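Local coordinates for protein dihydrofolate reductase (Enterococcus faecalis, PDB 4M7V) that reduces dihydrofolate to tetrahydrofolate with NADPH, probably supplying a cofactor needed for purine, glycine and DNA precursor synthesis, at residues M9-W14 with V120-M125. Residues are numbered along the deposited sequence; the frame is centred on the assembly and turned at random.
With RAR (5-(3,4-dimethoxy-5-{(1E)-3-oxo-3-[(1S)-1-propylphthalazin-2(1H)-yl]prop-1-en-1-yl}benzyl)pyrimidine-2,4-diamine), chain B.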
ATOM      1  N   MET A   9      -2.576   2.104 -14.675  1.00 52.09           N
ATOM      2  CA  MET A   9      -1.349   1.895 -13.917  1.00 50.61           C
ATOM      3  C   MET A   9      -1.592   1.210 -12.565  1.00 44.31           C
ATOM      4  O   MET A   9      -2.586   1.472 -11.885  1.00 43.91           O
ATOM      5  CB  MET A   9      -0.646   3.244 -13.697  1.00 51.41           C
ATOM      6  CG  MET A   9       0.641   3.190 -12.856  1.00 50.13           C
ATOM      7  SD  MET A   9       1.469   4.793 -12.594  1.00 54.98           S
ATOM      8  CE  MET A   9       0.265   5.714 -11.624  1.00 54.10           C
ATOM      9  N   LEU A  10      -0.669   0.327 -12.205  1.00 40.43           N
ATOM     10  CA  LEU A  10      -0.588  -0.244 -10.873  1.00 37.67           C
ATOM     11  C   LEU A  10       0.560   0.368 -10.084  1.00 36.74           C
ATOM     12  O   LEU A  10       1.692   0.418 -10.547  1.00 37.70           O
ATOM     13  CB  LEU A  10      -0.404  -1.754 -10.948  1.00 35.05           C
ATOM     14  CG  LEU A  10      -1.696  -2.487 -11.289  1.00 39.10           C
ATOM     15  CD1 LEU A  10      -1.380  -3.726 -12.083  1.00 37.60           C
ATOM     16  CD2 LEU A  10      -2.439  -2.854 -10.005  1.00 37.94           C
ATOM     17  N   ALA A  11       0.239   0.830  -8.886  1.00 37.07           N
ATOM     18  CA  ALA A  11       1.203   1.345  -7.927  1.00 33.89           C
ATOM     19  C   ALA A  11       1.088   0.578  -6.619  1.00 32.90           C
ATOM     20  O   ALA A  11       0.015   0.062  -6.282  1.00 32.59           O
ATOM     21  CB  ALA A  11       0.970   2.824  -7.691  1.00 33.48           C
ATOM     22  N   ALA A  12       2.195   0.504  -5.890  1.00 32.02           N
ATOM     23  CA  ALA A  12       2.225  -0.058  -4.545  1.00 28.73           C
ATOM     24  C   ALA A  12       2.635   1.029  -3.558  1.00 28.62           C
ATOM     25  O   ALA A  12       3.562   1.795  -3.812  1.00 28.75           O
ATOM     26  CB  ALA A  12       3.177  -1.221  -4.481  1.00 27.55           C
ATOM     27  N   ILE A  13       1.928   1.116  -2.442  1.00 27.94           N
ATOM     28  CA  ILE A  13       2.264   2.100  -1.426  1.00 28.35           C
ATOM     29  C   ILE A  13       2.378   1.435  -0.050  1.00 28.03           C
ATOM     30  O   ILE A  13       1.540   0.621   0.309  1.00 27.60           O
ATOM     31  CB  ILE A  13       1.220   3.239  -1.377  1.00 27.59           C
ATOM     32  CG1 ILE A  13       1.636   4.301  -0.355  1.00 28.00           C
ATOM     33  CG2 ILE A  13      -0.174   2.701  -1.066  1.00 26.58           C
ATOM     34  CD1 ILE A  13       1.016   5.682  -0.644  1.00 28.85           C
ATOM     35  N   TRP A  14       3.431   1.750   0.699  1.00 27.61           N
ATOM     36  CA  TRP A  14       3.512   1.277   2.074  1.00 27.36           C
ATOM     37  C   TRP A  14       4.364   2.163   2.975  1.00 27.15           C
ATOM     38  O   TRP A  14       5.164   2.979   2.508  1.00 27.62           O
ATOM     39  CB  TRP A  14       4.042  -0.156   2.119  1.00 27.18           C
ATOM     40  CG  TRP A  14       5.501  -0.314   1.860  1.00 27.36           C
ATOM     41  CD1 TRP A  14       6.496  -0.491   2.794  1.00 27.19           C
ATOM     42  CD2 TRP A  14       6.139  -0.344   0.585  1.00 27.43           C
ATOM     43  NE1 TRP A  14       7.718  -0.627   2.167  1.00 27.39           N
ATOM     44  CE2 TRP A  14       7.525  -0.544   0.816  1.00 27.50           C
ATOM     45  CE3 TRP A  14       5.677  -0.222  -0.729  1.00 27.84           C
ATOM     46  CZ2 TRP A  14       8.449  -0.623  -0.231  1.00 28.35           C
ATOM     47  CZ3 TRP A  14       6.598  -0.297  -1.772  1.00 28.75           C
ATOM     48  CH2 TRP A  14       7.969  -0.493  -1.516  1.00 29.80           C
ATOM     49  N   VAL A 120       4.882   1.806 -10.320  1.00 36.55           N
ATOM     50  CA  VAL A 120       5.414   2.791  -9.401  1.00 35.40           C
ATOM     51  C   VAL A 120       5.394   2.209  -8.000  1.00 36.88           C
ATOM     52  O   VAL A 120       4.466   1.466  -7.649  1.00 36.04           O
ATOM     53  CB  VAL A 120       4.602   4.104  -9.432  1.00 35.25           C
ATOM     54  CG1 VAL A 120       5.193   5.122  -8.471  1.00 34.09           C
ATOM     55  CG2 VAL A 120       4.540   4.678 -10.845  1.00 40.08           C
ATOM     56  N   LEU A 121       6.434   2.514  -7.218  1.00 34.68           N
ATOM     57  CA  LEU A 121       6.447   2.231  -5.785  1.00 33.08           C
ATOM     58  C   LEU A 121       6.484   3.534  -4.996  1.00 32.78           C
ATOM     59  O   LEU A 121       7.338   4.402  -5.248  1.00 32.89           O
ATOM     60  CB  LEU A 121       7.643   1.368  -5.403  1.00 33.52           C
ATOM     61  CG  LEU A 121       7.775   0.021  -6.114  1.00 34.29           C
ATOM     62  CD1 LEU A 121       8.915  -0.799  -5.518  1.00 33.36           C
ATOM     63  CD2 LEU A 121       6.461  -0.753  -6.048  1.00 34.02           C
ATOM     64  N   TYR A 122       5.551   3.673  -4.054  1.00 30.75           N
ATOM     65  CA  TYR A 122       5.625   4.729  -3.056  1.00 30.39           C
ATOM     66  C   TYR A 122       5.878   4.135  -1.683  1.00 30.49           C
ATOM     67  O   TYR A 122       5.086   3.327  -1.193  1.00 29.95           O
ATOM     68  CB  TYR A 122       4.347   5.547  -2.988  1.00 30.49           C
ATOM     69  CG  TYR A 122       3.850   6.092  -4.294  1.00 33.44           C
ATOM     70  CD1 TYR A 122       2.711   5.572  -4.880  1.00 34.26           C
ATOM     71  CD2 TYR A 122       4.492   7.147  -4.922  1.00 33.86           C
ATOM     72  CE1 TYR A 122       2.229   6.075  -6.068  1.00 34.12           C
ATOM     73  CE2 TYR A 122       4.012   7.663  -6.107  1.00 34.62           C
ATOM     74  CZ  TYR A 122       2.878   7.117  -6.674  1.00 35.81           C
ATOM     75  OH  TYR A 122       2.385   7.603  -7.852  1.00 37.43           O
ATOM     76  N   ARG A 123       6.952   4.570  -1.044  1.00 29.44           N
ATOM     77  CA  ARG A 123       7.301   4.064   0.266  1.00 28.44           C
ATOM     78  C   ARG A 123       7.574   5.207   1.229  1.00 29.18           C
ATOM     79  O   ARG A 123       8.261   6.185   0.879  1.00 29.85           O
ATOM     80  CB  ARG A 123       8.516   3.157   0.156  1.00 28.05           C
ATOM     81  CG  ARG A 123       9.176   2.849   1.473  1.00 29.39           C
ATOM     82  CD  ARG A 123      10.256   1.793   1.302  1.00 30.16           C
ATOM     83  NE  ARG A 123      11.566   2.358   0.988  1.00 30.51           N
ATOM     84  CZ  ARG A 123      12.707   1.698   1.164  1.00 31.16           C
ATOM     85  NH1 ARG A 123      12.682   0.463   1.656  1.00 29.25           N
ATOM     86  NH2 ARG A 123      13.872   2.277   0.888  1.00 32.40           N
ATOM     87  N   THR A 124       7.021   5.102   2.436  1.00 28.36           N
ATOM     88  CA  THR A 124       7.463   5.961   3.520  1.00 27.54           C
ATOM     89  C   THR A 124       8.490   5.208   4.371  1.00 27.38           C
ATOM     90  O   THR A 124       8.165   4.219   5.002  1.00 26.76           O
ATOM     91  CB  THR A 124       6.297   6.409   4.384  1.00 27.10           C
ATOM     92  OG1 THR A 124       5.326   7.043   3.549  1.00 28.91           O
ATOM     93  CG2 THR A 124       6.754   7.375   5.467  1.00 25.96           C
ATOM     94  N   MET A 125       9.738   5.664   4.371  1.00 28.37           N
ATOM     95  CA  MET A 125      10.740   5.089   5.261  1.00 27.25           C
ATOM     96  C   MET A 125      10.721   5.835   6.588  1.00 26.41           C
ATOM     97  O   MET A 125      10.970   7.025   6.641  1.00 26.79           O
ATOM     98  CB  MET A 125      12.133   5.121   4.608  1.00 27.59           C
ATOM     99  CG  MET A 125      13.269   4.488   5.445  1.00 30.58           C
ATOM    100  SD  MET A 125      13.152   2.676   5.685  1.00 32.15           S
ATOM    101  CE  MET A 125      12.405   2.289   4.154  1.00 26.96           C
TER
HETATM  102  N01 RAR B 200      -0.371   0.978   2.449  0.58 27.68           N
HETATM  103  C02 RAR B 200      -0.076   2.058   3.338  0.58 28.22           C
HETATM  104  C03 RAR B 200      -0.724   2.168   4.509  0.58 29.16           C
HETATM  105  C04 RAR B 200      -1.774   1.160   4.853  0.58 29.82           C
HETATM  106  C05 RAR B 200      -2.697   1.624   5.932  0.58 31.66           C
HETATM  107  C06 RAR B 200      -2.780   0.928   7.161  0.58 32.37           C
HETATM  108  C07 RAR B 200      -3.653   1.343   8.132  0.58 33.55           C
HETATM  109  O08 RAR B 200      -3.756   0.650   9.318  0.58 33.92           O
HETATM  110  C09 RAR B 200      -3.296  -0.649   9.374  0.58 34.26           C
HETATM  111  C10 RAR B 200      -4.510   2.532   7.895  0.58 33.87           C
HETATM  112  O11 RAR B 200      -5.344   2.967   8.880  0.58 34.54           O
HETATM  113  C12 RAR B 200      -4.798   3.473  10.045  0.58 34.44           C
HETATM  114  C13 RAR B 200      -4.431   3.207   6.707  0.58 34.33           C
HETATM  115  C14 RAR B 200      -5.347   4.349   6.412  0.58 36.04           C
HETATM  116  C15 RAR B 200      -5.276   5.494   7.129  0.58 37.28           C
HETATM  117  C16 RAR B 200      -6.505   6.250   7.441  0.58 39.60           C
HETATM  118  N17 RAR B 200      -6.993   7.153   6.450  0.58 41.12           N
HETATM  119  N18 RAR B 200      -6.458   7.048   5.081  0.58 39.91           N
HETATM  120  C19 RAR B 200      -6.541   8.279   4.279  0.58 42.69           C
HETATM  121  C20 RAR B 200      -7.954   8.202   6.810  0.58 42.05           C
HETATM  122  C21 RAR B 200      -7.768   9.017   8.043  0.58 40.87           C
HETATM  123  C22 RAR B 200      -7.077  10.321   7.889  0.58 40.69           C
HETATM  124  C23 RAR B 200      -5.781  10.325   7.161  0.58 40.83           C
HETATM  125  C24 RAR B 200      -8.532   8.964   5.624  0.58 42.38           C
HETATM  126  C25 RAR B 200      -7.835   9.054   4.463  0.58 43.16           C
HETATM  127  C26 RAR B 200      -8.332   9.866   3.423  0.58 45.60           C
HETATM  128  C27 RAR B 200      -9.568  10.563   3.579  0.58 45.87           C
HETATM  129  C28 RAR B 200     -10.282  10.476   4.789  0.58 47.40           C
HETATM  130  C29 RAR B 200      -9.806   9.707   5.810  0.58 45.52           C
HETATM  131  O30 RAR B 200      -6.873   6.305   8.610  0.58 40.28           O
HETATM  132  C31 RAR B 200      -3.544   2.764   5.711  0.58 32.66           C
HETATM  133  C32 RAR B 200      -0.425   3.231   5.354  0.58 29.12           C
HETATM  134  N33 RAR B 200       0.519   4.165   4.994  0.58 28.81           N
HETATM  135  C34 RAR B 200       1.189   4.041   3.797  0.58 28.03           C
HETATM  136  N35 RAR B 200       2.182   4.995   3.436  0.58 28.38           N
HETATM  137  N36 RAR B 200       0.907   3.025   2.975  0.58 27.97           N
HETATM  138  O   HOH W   1       4.074   5.758   1.215  1.00 30.74           O
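Over one face of the Trp-14 indole lies Arg-123, whose CB makes a CH-pi contact 3.9 Å from the centroid of the six-membered ring, while Leu-121 CD1 meets the ring's edge near its plane; the indole also stacks with Phe-136. These neighbours exemplify parallel pairing of adjacent interior strands in the mixed dihydrofolate reductase sheet, where the axes of strands 10-14 and 120-125 run 10° apart and matched residues share a face. The Tyr-122 ring takes Val-120 CG1 of its own strand on one face and Ile-13 CB at its edge, and its CE1 reaches Ala-11 CB. With Trp-14 CG between the backbone N and carbonyl carbon (chi1 74°), the indole end comes closer to strand 120-125 and lies against Arg-123. Ala-12 joins two residues of the other strand: its N donates to Val-120 O, and its O receives Tyr-122 N at 2.7 Å, a nearly straight bond (171°). Trp-14 repeats the pattern with Tyr-122 O and Thr-124 N. Further out, the Arg-123 guanidinium forms a salt bridge with Glu-165 of the adjoining antiparallel strand. The C-terminal ends of the pair meet the inhibitor's diaminopyrimidine. RAR is also hydrogen-bonded to Asp-35 OD1, the atom that Thr-124 OG1 hydrogen-bonds. Ile-13 O accepts a hydrogen bond from RAR N01 at 2.9 Å. One water completes the link, accepting from RAR N35 at 3.0 Å and donating to Trp-14 O and, at 2.9 Å, to Thr-124 OG1.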